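Local coordinates for glucose-6-phosphate isomerase (Thermus thermophilus, PDB 1ZZG), which probably catalyses the reversible isomerisation of glucose 6-phosphate to fructose 6-phosphate, a step shared by glycolysis and gluconeogenesis, at residues E25-L30 with T385-E390; R58-N63 with L199-A204; M248-R253 with L287-Q292. One frame throughout, in Å; residues are numbered along the deposited sequence.

Three contacts sample different parts of a chain built round two sheets. Interactions 1 and 2 both pack helical segments, but their centres lie about 36 Å apart on opposite sides of the chain's centre and they share no element. Interaction 1 is a steep crossing of two helices, part apolar, part built round a buried carboxylate; interaction 2 sets an arginine stem on a phenylalanine beside the five-stranded parallel sheet. Interaction 3 differs in kind: it joins two neighbouring strands of the mixed sheet where they run out into loops, uses direct hydrogen bonds and a salt bridge, and alone of the three meets the second subunit. All three are mainly buried, with partly exposed residues among their members.

Interaction 1: residues E25-L30 with T385-E390; sequences EARRRL and TAFLGE
Leu30 lays its CD2 methyl against both Ala386 and Phe387, with CD2 3.7 Å from Ala386 CB and 3.8 Å from Phe387 CE1. The methyl meets the ring obliquely, and the two side chains stand at about a right angle. Arg27 reaches the same ring with its aliphatic stem: its CB lies 3.7 Å from Phe387 CE1, while the guanidinium leads away to the backbone oxygens of Ala220 and Ala222 and to Glu24. Leu230 and Pro229 of helix 228-238 also touch the phenylalanine.

Glu390 fills the other part of the interface. Its CG sits 3.4 Å from Ala26 O and its CB 4.0 Å from Ala26 CB, a close approach allowed by the small alanine. A bend at chi2 (-53°) brings the carboxylate to Arg29 CB and the Leu30 backbone. There OE2 forms a salt bridge with Lys33, whereas OE1 accepts from a water that also donates to Glu390 O and accepts from Arg29 NH1. Arg29 NH1 and Glu390 OE1, 5.0 Å apart, are thus bridged by this water rather than in direct contact. Arg29 NE is also bonded to Glu25 OE2, which takes a second bond from Arg28 NH2.

The helix segments approach to 8.5 Å between axes at 102°, a nearly perpendicular helix-helix crossing that packs helix 20-32 across the C-terminal end of helix 371-391.

Interaction 2: residues R58-N63 with L199-A204; sequences RYREAN and LAFAGA
Arg60 sets its CG over the centre of the Phe201 ring, a CH-pi contact 3.7 Å from CG to the ring centroid and 5° off the ring normal. This joins the ends of helices 52-61 and 193-201 beside the parallel sheet of the SIS fold of the phosphoglucose isomerase family. With CG anti to the backbone N and a bend at chi2 (-88°), the arginine chain passes over the ring and on alongside the Ala200-Phe201 backbone. Phe201 CD1 lies under one guanidinium face, 3.4 Å from Arg60 NH1, although the two planes are inclined by 47°. The ring edge meets Tyr59 CE2, 3.9 Å from Phe201 CE2, and Asn63 O.

The next shell surrounds these groups. Asn63 ND2 donates to Tyr59 O at 2.8 Å, tying Asn63 back to the backbone of Tyr59, and Asn63 OD1 accepts from Trp65 NE1. Leu119 of strand 118-124 touches both Tyr59 and Phe201, and Phe69 meets the phenylalanine ring. On the other segment a Schellman motif with Gly203 at positive phi closes the helix, while Phe201 O accepts from Ser91 OG. One water joins the partners, accepting from Arg60 NE at 3.0 Å and donating to Ala200 O at 3.1 Å.

Interaction 3: residues M248-R253 with L287-Q292; sequences MVYSER and LGPKDQ
Tyr250 lies flat against Gly288, whose CA stands 3.4 Å from the ring centroid and 7° off the ring normal, a CH-pi contact. A CB placed on Gly288 would lie 2.3 Å from Tyr250 CE1, leaving no room for one. The backbones pair directly: Val249 forms a parallel bridge with Leu287, and Gly288 N donates to Val249 O at 2.8 Å, nearly straight (167° at the hydrogen). Met248 brings its CE methyl to 3.9 Å from Gly288 CA. At the ring's edge, Tyr250 OH donates to Gln292 OE1 at 2.7 Å, in the carbonyl plane on a lone pair, and also bonds Thr350 OG1. A leucine in place of Tyr250 would probably cost Gln292 OE1 the short bond from the tyrosine hydroxyl, leaving it the weak one with Thr350, and Gly288 its flat neighbour.

The looser side holds the partly exposed Glu252 and Lys290, joined by one salt bridge, Lys290 NZ to Glu252 OE1 at 3.0 Å, on the syn lone pair of that oxygen. Lys290 also pairs with Asp99 of the second subunit, and Glu102 of that subunit accepts from Glu252 N. Neutral, directed bonds thus fix the strand ends, while charged groups carry the contact into the dimer interface.

Interaction 1: residues E25-L30 with T385-E390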
loop_
_atom_site.group_PDB
_atom_site.type_symbol
_atom_site.label_atom_id
_atom_site.label_comp_id
_atom_site.label_asym_id
_atom_site.label_seq_id
_atom_site.Cartn_x
_atom_site.Cartn_y
_atom_site.Cartn_z
ATOM N N GLU A 25 17.244 1.648 -31.157
ATOM C CA GLU A 25 18.605 1.526 -30.644
ATOM C C GLU A 25 18.595 1.082 -29.180
ATOM O O GLU A 25 19.428 0.278 -28.760
ATOM C CB GLU A 25 19.340 2.862 -30.802
ATOM C CG GLU A 25 20.732 2.924 -30.191
ATOM C CD GLU A 25 21.660 1.831 -30.695
ATOM O OE1 GLU A 25 21.340 1.193 -31.722
ATOM O OE2 GLU A 25 22.720 1.618 -30.062
ATOM N N ALA A 26 17.644 1.595 -28.402
ATOM C CA ALA A 26 17.544 1.208 -26.999
ATOM C C ALA A 26 17.307 -0.304 -26.937
ATOM O O ALA A 26 17.947 -1.014 -26.154
ATOM C CB ALA A 26 16.395 1.961 -26.324
ATOM N N ARG A 27 16.399 -0.796 -27.780
ATOM C CA ARG A 27 16.101 -2.229 -27.818
ATOM C C ARG A 27 17.317 -3.051 -28.263
ATOM O O ARG A 27 17.633 -4.085 -27.663
ATOM C CB ARG A 27 14.908 -2.512 -28.747
ATOM C CG ARG A 27 14.693 -3.998 -29.027
ATOM C CD ARG A 27 13.291 -4.304 -29.570
ATOM N NE ARG A 27 13.036 -3.719 -30.888
ATOM C CZ ARG A 27 11.878 -3.823 -31.535
ATOM N NH1 ARG A 27 10.866 -4.490 -30.987
ATOM N NH2 ARG A 27 11.726 -3.257 -32.725
ATOM N N ARG A 28 17.999 -2.594 -29.311
ATOM C CA ARG A 28 19.184 -3.299 -29.806
ATOM C C ARG A 28 20.237 -3.404 -28.692
ATOM O O ARG A 28 20.805 -4.474 -28.455
ATOM C CB ARG A 28 19.784 -2.557 -31.011
ATOM C CG ARG A 28 20.928 -3.305 -31.708
ATOM C CD ARG A 28 21.838 -2.349 -32.486
ATOM N NE ARG A 28 22.527 -1.422 -31.587
ATOM C CZ ARG A 28 23.476 -1.770 -30.725
ATOM N NH1 ARG A 28 23.876 -3.029 -30.634
ATOM N NH2 ARG A 28 24.007 -0.861 -29.922
ATOM N N ARG A 29 20.498 -2.291 -28.013
ATOM C CA ARG A 29 21.481 -2.280 -26.935
ATOM C C ARG A 29 21.149 -3.303 -25.857
ATOM O O ARG A 29 22.040 -3.970 -25.327
ATOM C CB ARG A 29 21.567 -0.897 -26.291
ATOM C CG ARG A 29 22.207 0.161 -27.163
ATOM C CD ARG A 29 22.385 1.465 -26.403
ATOM N NE ARG A 29 23.027 2.477 -27.239
ATOM C CZ ARG A 29 23.479 3.645 -26.793
ATOM N NH1 ARG A 29 23.361 3.961 -25.507
ATOM N NH2 ARG A 29 24.057 4.499 -27.630
ATOM N N LEU A 30 19.868 -3.419 -25.526
ATOM C CA LEU A 30 19.443 -4.367 -24.502
ATOM C C LEU A 30 19.641 -5.808 -24.967
ATOM O O LEU A 30 20.218 -6.630 -24.248
ATOM C CB LEU A 30 17.970 -4.139 -24.147
ATOM C CG LEU A 30 17.360 -5.115 -23.129
ATOM C CD1 LEU A 30 18.028 -4.943 -21.765
ATOM C CD2 LEU A 30 15.859 -4.867 -23.025
ATOM N N THR A 385 10.752 -1.322 -18.306
ATOM C CA THR A 385 11.802 -0.886 -17.401
ATOM C C THR A 385 13.206 -1.123 -17.965
ATOM O O THR A 385 14.076 -0.251 -17.860
ATOM C CB THR A 385 11.658 -1.592 -16.039
ATOM O OG1 THR A 385 10.355 -1.315 -15.500
ATOM C CG2 THR A 385 12.721 -1.103 -15.069
ATOM N N ALA A 386 13.433 -2.289 -18.564
ATOM C CA ALA A 386 14.747 -2.581 -19.137
ATOM C C ALA A 386 15.039 -1.619 -20.297
ATOM O O ALA A 386 16.159 -1.123 -20.427
ATOM C CB ALA A 386 14.814 -4.039 -19.614
ATOM N N PHE A 387 14.040 -1.353 -21.135
ATOM C CA PHE A 387 14.235 -0.420 -22.249
ATOM C C PHE A 387 14.599 0.965 -21.705
ATOM O O PHE A 387 15.489 1.643 -22.233
ATOM C CB PHE A 387 12.969 -0.313 -23.119
ATOM C CG PHE A 387 12.693 -1.536 -23.972
ATOM C CD1 PHE A 387 13.728 -2.181 -24.651
ATOM C CD2 PHE A 387 11.392 -2.014 -24.128
ATOM C CE1 PHE A 387 13.472 -3.290 -25.476
ATOM C CE2 PHE A 387 11.123 -3.117 -24.946
ATOM C CZ PHE A 387 12.167 -3.756 -25.623
ATOM N N LEU A 388 13.900 1.388 -20.653
ATOM C CA LEU A 388 14.176 2.680 -20.033
ATOM C C LEU A 388 15.598 2.724 -19.471
ATOM O O LEU A 388 16.222 3.785 -19.410
ATOM C CB LEU A 388 13.161 2.967 -18.922
ATOM C CG LEU A 388 11.812 3.468 -19.435
ATOM C CD1 LEU A 388 10.791 3.540 -18.302
ATOM C CD2 LEU A 388 12.022 4.836 -20.072
ATOM N N GLY A 389 16.112 1.571 -19.059
ATOM C CA GLY A 389 17.470 1.533 -18.539
ATOM C C GLY A 389 18.441 1.987 -19.618
ATOM O O GLY A 389 19.443 2.652 -19.335
ATOM N N GLU A 390 18.143 1.628 -20.864
ATOM C CA GLU A 390 18.984 2.013 -21.991
ATOM C C GLU A 390 18.754 3.477 -22.362
ATOM O O GLU A 390 19.705 4.222 -22.596
ATOM C CB GLU A 390 18.689 1.128 -23.211
ATOM C CG GLU A 390 19.010 -0.355 -23.025
ATOM C CD GLU A 390 20.434 -0.596 -22.544
ATOM O OE1 GLU A 390 21.302 0.269 -22.790
ATOM O OE2 GLU A 390 20.688 -1.658 -21.932
HETATM O O HOH W 1 22.083 2.868 -23.250
#

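Interaction 2: residues R58-N63 with L199-A204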
loop_
_atom_site.group_PDB
_atom_site.type_symbol
_atom_site.label_atom_id
_atom_site.label_comp_id
_atom_site.label_asym_id
_atom_site.label_seq_id
_atom_site.Cartn_x
_atom_site.Cartn_y
_atom_site.Cartn_z
ATOM N N ARG A 58 4.479 -30.682 -9.041
ATOM C CA ARG A 58 4.624 -31.998 -8.431
ATOM C C ARG A 58 4.918 -31.892 -6.938
ATOM O O ARG A 58 4.401 -32.674 -6.138
ATOM C CB ARG A 58 5.721 -32.795 -9.140
ATOM C CG ARG A 58 5.367 -33.180 -10.580
ATOM C CD ARG A 58 4.066 -33.990 -10.662
ATOM N NE ARG A 58 2.859 -33.173 -10.813
ATOM C CZ ARG A 58 2.542 -32.492 -11.913
ATOM N NH1 ARG A 58 3.344 -32.524 -12.970
ATOM N NH2 ARG A 58 1.419 -31.788 -11.965
ATOM N N TYR A 59 5.740 -30.918 -6.563
ATOM C CA TYR A 59 6.076 -30.716 -5.159
ATOM C C TYR A 59 4.833 -30.322 -4.373
ATOM O O TYR A 59 4.604 -30.812 -3.269
ATOM C CB TYR A 59 7.132 -29.617 -5.006
ATOM C CG TYR A 59 7.383 -29.234 -3.565
ATOM C CD1 TYR A 59 8.048 -30.098 -2.696
ATOM C CD2 TYR A 59 6.927 -28.016 -3.062
ATOM C CE1 TYR A 59 8.251 -29.757 -1.363
ATOM C CE2 TYR A 59 7.125 -27.669 -1.738
ATOM C CZ TYR A 59 7.787 -28.540 -0.893
ATOM O OH TYR A 59 7.995 -28.178 0.416
ATOM N N ARG A 60 4.032 -29.428 -4.948
ATOM C CA ARG A 60 2.817 -28.957 -4.294
ATOM C C ARG A 60 1.853 -30.111 -4.075
ATOM O O ARG A 60 1.333 -30.303 -2.974
ATOM C CB ARG A 60 2.142 -27.877 -5.151
ATOM C CG ARG A 60 0.938 -27.210 -4.497
ATOM C CD ARG A 60 -0.388 -27.937 -4.747
ATOM N NE ARG A 60 -1.474 -27.265 -4.033
ATOM C CZ ARG A 60 -1.711 -27.403 -2.729
ATOM N NH1 ARG A 60 -0.949 -28.208 -1.990
ATOM N NH2 ARG A 60 -2.683 -26.701 -2.153
ATOM N N GLU A 61 1.624 -30.873 -5.139
ATOM C CA GLU A 61 0.723 -32.016 -5.100
ATOM C C GLU A 61 1.137 -33.057 -4.068
ATOM O O GLU A 61 0.291 -33.747 -3.500
ATOM C CB GLU A 61 0.643 -32.641 -6.491
ATOM C CG GLU A 61 -0.165 -31.807 -7.471
ATOM C CD GLU A 61 0.045 -32.228 -8.910
ATOM O OE1 GLU A 61 0.384 -33.402 -9.144
ATOM O OE2 GLU A 61 -0.139 -31.385 -9.807
ATOM N N ALA A 62 2.437 -33.162 -3.815
ATOM C CA ALA A 62 2.939 -34.128 -2.843
ATOM C C ALA A 62 2.745 -33.624 -1.411
ATOM O O ALA A 62 2.997 -34.352 -0.446
ATOM C CB ALA A 62 4.413 -34.411 -3.105
ATOM N N ASN A 63 2.282 -32.384 -1.275
ATOM C CA ASN A 63 2.066 -31.793 0.043
ATOM C C ASN A 63 0.702 -31.139 0.188
ATOM O O ASN A 63 0.603 -29.937 0.426
ATOM C CB ASN A 63 3.164 -30.775 0.328
ATOM C CG ASN A 63 4.518 -31.424 0.477
ATOM O OD1 ASN A 63 4.836 -31.979 1.527
ATOM N ND2 ASN A 63 5.322 -31.375 -0.582
ATOM N N LEU A 199 2.256 -19.611 -5.709
ATOM C CA LEU A 199 1.081 -19.660 -6.579
ATOM C C LEU A 199 0.550 -21.079 -6.746
ATOM O O LEU A 199 -0.661 -21.286 -6.893
ATOM C CB LEU A 199 1.386 -19.075 -7.956
ATOM C CG LEU A 199 1.123 -17.578 -8.111
ATOM C CD1 LEU A 199 1.468 -17.164 -9.538
ATOM C CD2 LEU A 199 -0.344 -17.261 -7.798
ATOM N N ALA A 200 1.453 -22.055 -6.727
ATOM C CA ALA A 200 1.040 -23.449 -6.862
ATOM C C ALA A 200 0.128 -23.785 -5.689
ATOM O O ALA A 200 -0.967 -24.305 -5.879
ATOM C CB ALA A 200 2.260 -24.371 -6.872
ATOM N N PHE A 201 0.583 -23.468 -4.477
ATOM C CA PHE A 201 -0.198 -23.735 -3.275
ATOM C C PHE A 201 -1.474 -22.903 -3.245
ATOM O O PHE A 201 -2.411 -23.218 -2.514
ATOM C CB PHE A 201 0.657 -23.482 -2.028
ATOM C CG PHE A 201 1.583 -24.622 -1.704
ATOM C CD1 PHE A 201 1.125 -25.718 -0.970
ATOM C CD2 PHE A 201 2.884 -24.638 -2.193
ATOM C CE1 PHE A 201 1.957 -26.816 -0.730
ATOM C CE2 PHE A 201 3.724 -25.728 -1.962
ATOM C CZ PHE A 201 3.260 -26.821 -1.229
ATOM N N ALA A 202 -1.508 -21.846 -4.051
ATOM C CA ALA A 202 -2.688 -20.993 -4.127
ATOM C C ALA A 202 -3.659 -21.581 -5.155
ATOM O O ALA A 202 -4.772 -21.083 -5.340
ATOM C CB ALA A 202 -2.285 -19.579 -4.525
ATOM N N GLY A 203 -3.218 -22.643 -5.822
ATOM C CA GLY A 203 -4.035 -23.303 -6.829
ATOM C C GLY A 203 -4.238 -22.521 -8.117
ATOM O O GLY A 203 -5.238 -22.716 -8.809
ATOM N N ALA A 204 -3.300 -21.637 -8.440
ATOM C CA ALA A 204 -3.396 -20.822 -9.649
ATOM C C ALA A 204 -2.811 -21.529 -10.873
ATOM O O ALA A 204 -2.023 -22.466 -10.742
ATOM C CB ALA A 204 -2.687 -19.494 -9.427
HETATM O O HOH W 2 -2.836 -26.644 -6.603
#

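Interaction 3: residues M248-R253 with L287-Q292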
loop_
_atom_site.group_PDB
_atom_site.type_symbol
_atom_site.label_atom_id
_atom_site.label_comp_id
_atom_site.label_asym_id
_atom_site.label_seq_id
_atom_site.Cartn_x
_atom_site.Cartn_y
_atom_site.Cartn_z
ATOM N N MET A 248 -1.779 3.413 -11.268
ATOM C CA MET A 248 -3.079 3.166 -10.649
ATOM C C MET A 248 -3.836 1.980 -11.243
ATOM O O MET A 248 -4.161 1.968 -12.428
ATOM C CB MET A 248 -3.916 4.442 -10.767
ATOM C CG MET A 248 -5.252 4.433 -10.051
ATOM S SD MET A 248 -5.987 6.097 -10.155
ATOM C CE MET A 248 -7.497 5.869 -9.233
ATOM N N VAL A 249 -4.140 0.994 -10.402
ATOM C CA VAL A 249 -4.837 -0.204 -10.857
ATOM C C VAL A 249 -6.281 -0.294 -10.372
ATOM O O VAL A 249 -6.543 -0.238 -9.171
ATOM C CB VAL A 249 -4.091 -1.475 -10.393
ATOM C CG1 VAL A 249 -4.783 -2.717 -10.933
ATOM C CG2 VAL A 249 -2.649 -1.423 -10.860
ATOM N N TYR A 250 -7.211 -0.435 -11.313
ATOM C CA TYR A 250 -8.625 -0.549 -10.985
ATOM C C TYR A 250 -9.044 -1.987 -10.743
ATOM O O TYR A 250 -9.747 -2.589 -11.556
ATOM C CB TYR A 250 -9.492 0.058 -12.092
ATOM C CG TYR A 250 -9.765 1.516 -11.850
ATOM C CD1 TYR A 250 -8.782 2.477 -12.076
ATOM C CD2 TYR A 250 -10.982 1.929 -11.301
ATOM C CE1 TYR A 250 -8.998 3.814 -11.755
ATOM C CE2 TYR A 250 -11.208 3.264 -10.974
ATOM C CZ TYR A 250 -10.214 4.198 -11.201
ATOM O OH TYR A 250 -10.429 5.511 -10.849
ATOM N N SER A 251 -8.605 -2.522 -9.611
ATOM C CA SER A 251 -8.905 -3.889 -9.212
ATOM C C SER A 251 -8.480 -4.076 -7.766
ATOM O O SER A 251 -7.505 -3.474 -7.319
ATOM C CB SER A 251 -8.143 -4.882 -10.095
ATOM O OG SER A 251 -8.316 -6.214 -9.635
ATOM N N GLU A 252 -9.225 -4.892 -7.028
ATOM C CA GLU A 252 -8.872 -5.168 -5.642
ATOM C C GLU A 252 -8.038 -6.453 -5.630
ATOM O O GLU A 252 -7.126 -6.608 -4.816
ATOM C CB GLU A 252 -10.133 -5.327 -4.783
ATOM C CG GLU A 252 -9.873 -5.667 -3.314
ATOM C CD GLU A 252 -9.148 -4.565 -2.533
ATOM O OE1 GLU A 252 -9.026 -3.421 -3.029
ATOM O OE2 GLU A 252 -8.704 -4.852 -1.398
ATOM N N ARG A 253 -8.346 -7.372 -6.540
ATOM C CA ARG A 253 -7.592 -8.623 -6.630
ATOM C C ARG A 253 -6.117 -8.303 -6.902
ATOM O O ARG A 253 -5.219 -9.018 -6.444
ATOM C CB ARG A 253 -8.148 -9.500 -7.756
ATOM C CG ARG A 253 -9.573 -9.992 -7.518
ATOM C CD ARG A 253 -10.080 -10.715 -8.749
ATOM N NE ARG A 253 -9.221 -11.846 -9.077
ATOM C CZ ARG A 253 -9.151 -12.410 -10.276
ATOM N NH1 ARG A 253 -9.893 -11.940 -11.270
ATOM N NH2 ARG A 253 -8.346 -13.449 -10.477
ATOM N N LEU A 287 -4.847 2.739 -6.285
ATOM C CA LEU A 287 -5.834 1.722 -6.600
ATOM C C LEU A 287 -7.150 2.402 -6.935
ATOM O O LEU A 287 -7.502 3.411 -6.331
ATOM C CB LEU A 287 -6.034 0.775 -5.410
ATOM C CG LEU A 287 -4.859 -0.132 -5.027
ATOM C CD1 LEU A 287 -5.237 -0.970 -3.801
ATOM C CD2 LEU A 287 -4.504 -1.035 -6.202
ATOM N N GLY A 288 -7.867 1.849 -7.904
ATOM C CA GLY A 288 -9.147 2.414 -8.288
ATOM C C GLY A 288 -10.256 1.461 -7.903
ATOM O O GLY A 288 -10.092 0.239 -8.018
ATOM N N PRO A 289 -11.409 1.980 -7.455
ATOM C CA PRO A 289 -11.735 3.401 -7.291
ATOM C C PRO A 289 -11.394 4.057 -5.944
ATOM O O PRO A 289 -11.555 5.272 -5.798
ATOM C CB PRO A 289 -13.235 3.427 -7.547
ATOM C CG PRO A 289 -13.675 2.164 -6.870
ATOM C CD PRO A 289 -12.622 1.150 -7.321
ATOM N N LYS A 290 -10.913 3.285 -4.969
ATOM C CA LYS A 290 -10.627 3.857 -3.649
ATOM C C LYS A 290 -9.761 5.124 -3.655
ATOM O O LYS A 290 -9.967 6.024 -2.836
ATOM C CB LYS A 290 -10.010 2.803 -2.707
ATOM C CG LYS A 290 -8.549 2.463 -2.978
ATOM C CD LYS A 290 -8.022 1.399 -2.007
ATOM C CE LYS A 290 -8.738 0.063 -2.201
ATOM N NZ LYS A 290 -8.177 -1.045 -1.366
ATOM N N ASP A 291 -8.803 5.221 -4.571
ATOM C CA ASP A 291 -7.972 6.415 -4.593
ATOM C C ASP A 291 -8.624 7.646 -5.224
ATOM O O ASP A 291 -8.012 8.712 -5.307
ATOM C CB ASP A 291 -6.612 6.107 -5.216
ATOM C CG ASP A 291 -5.638 5.555 -4.189
ATOM O OD1 ASP A 291 -5.507 6.197 -3.123
ATOM O OD2 ASP A 291 -5.016 4.500 -4.428
ATOM N N GLN A 292 -9.875 7.501 -5.652
ATOM C CA GLN A 292 -10.622 8.631 -6.194
ATOM C C GLN A 292 -11.037 9.378 -4.926
ATOM O O GLN A 292 -11.450 10.541 -4.962
ATOM C CB GLN A 292 -11.875 8.155 -6.944
ATOM C CG GLN A 292 -11.599 7.285 -8.171
ATOM C CD GLN A 292 -12.861 6.657 -8.760
ATOM O OE1 GLN A 292 -12.785 5.835 -9.675
ATOM N NE2 GLN A 292 -14.024 7.041 -8.234
#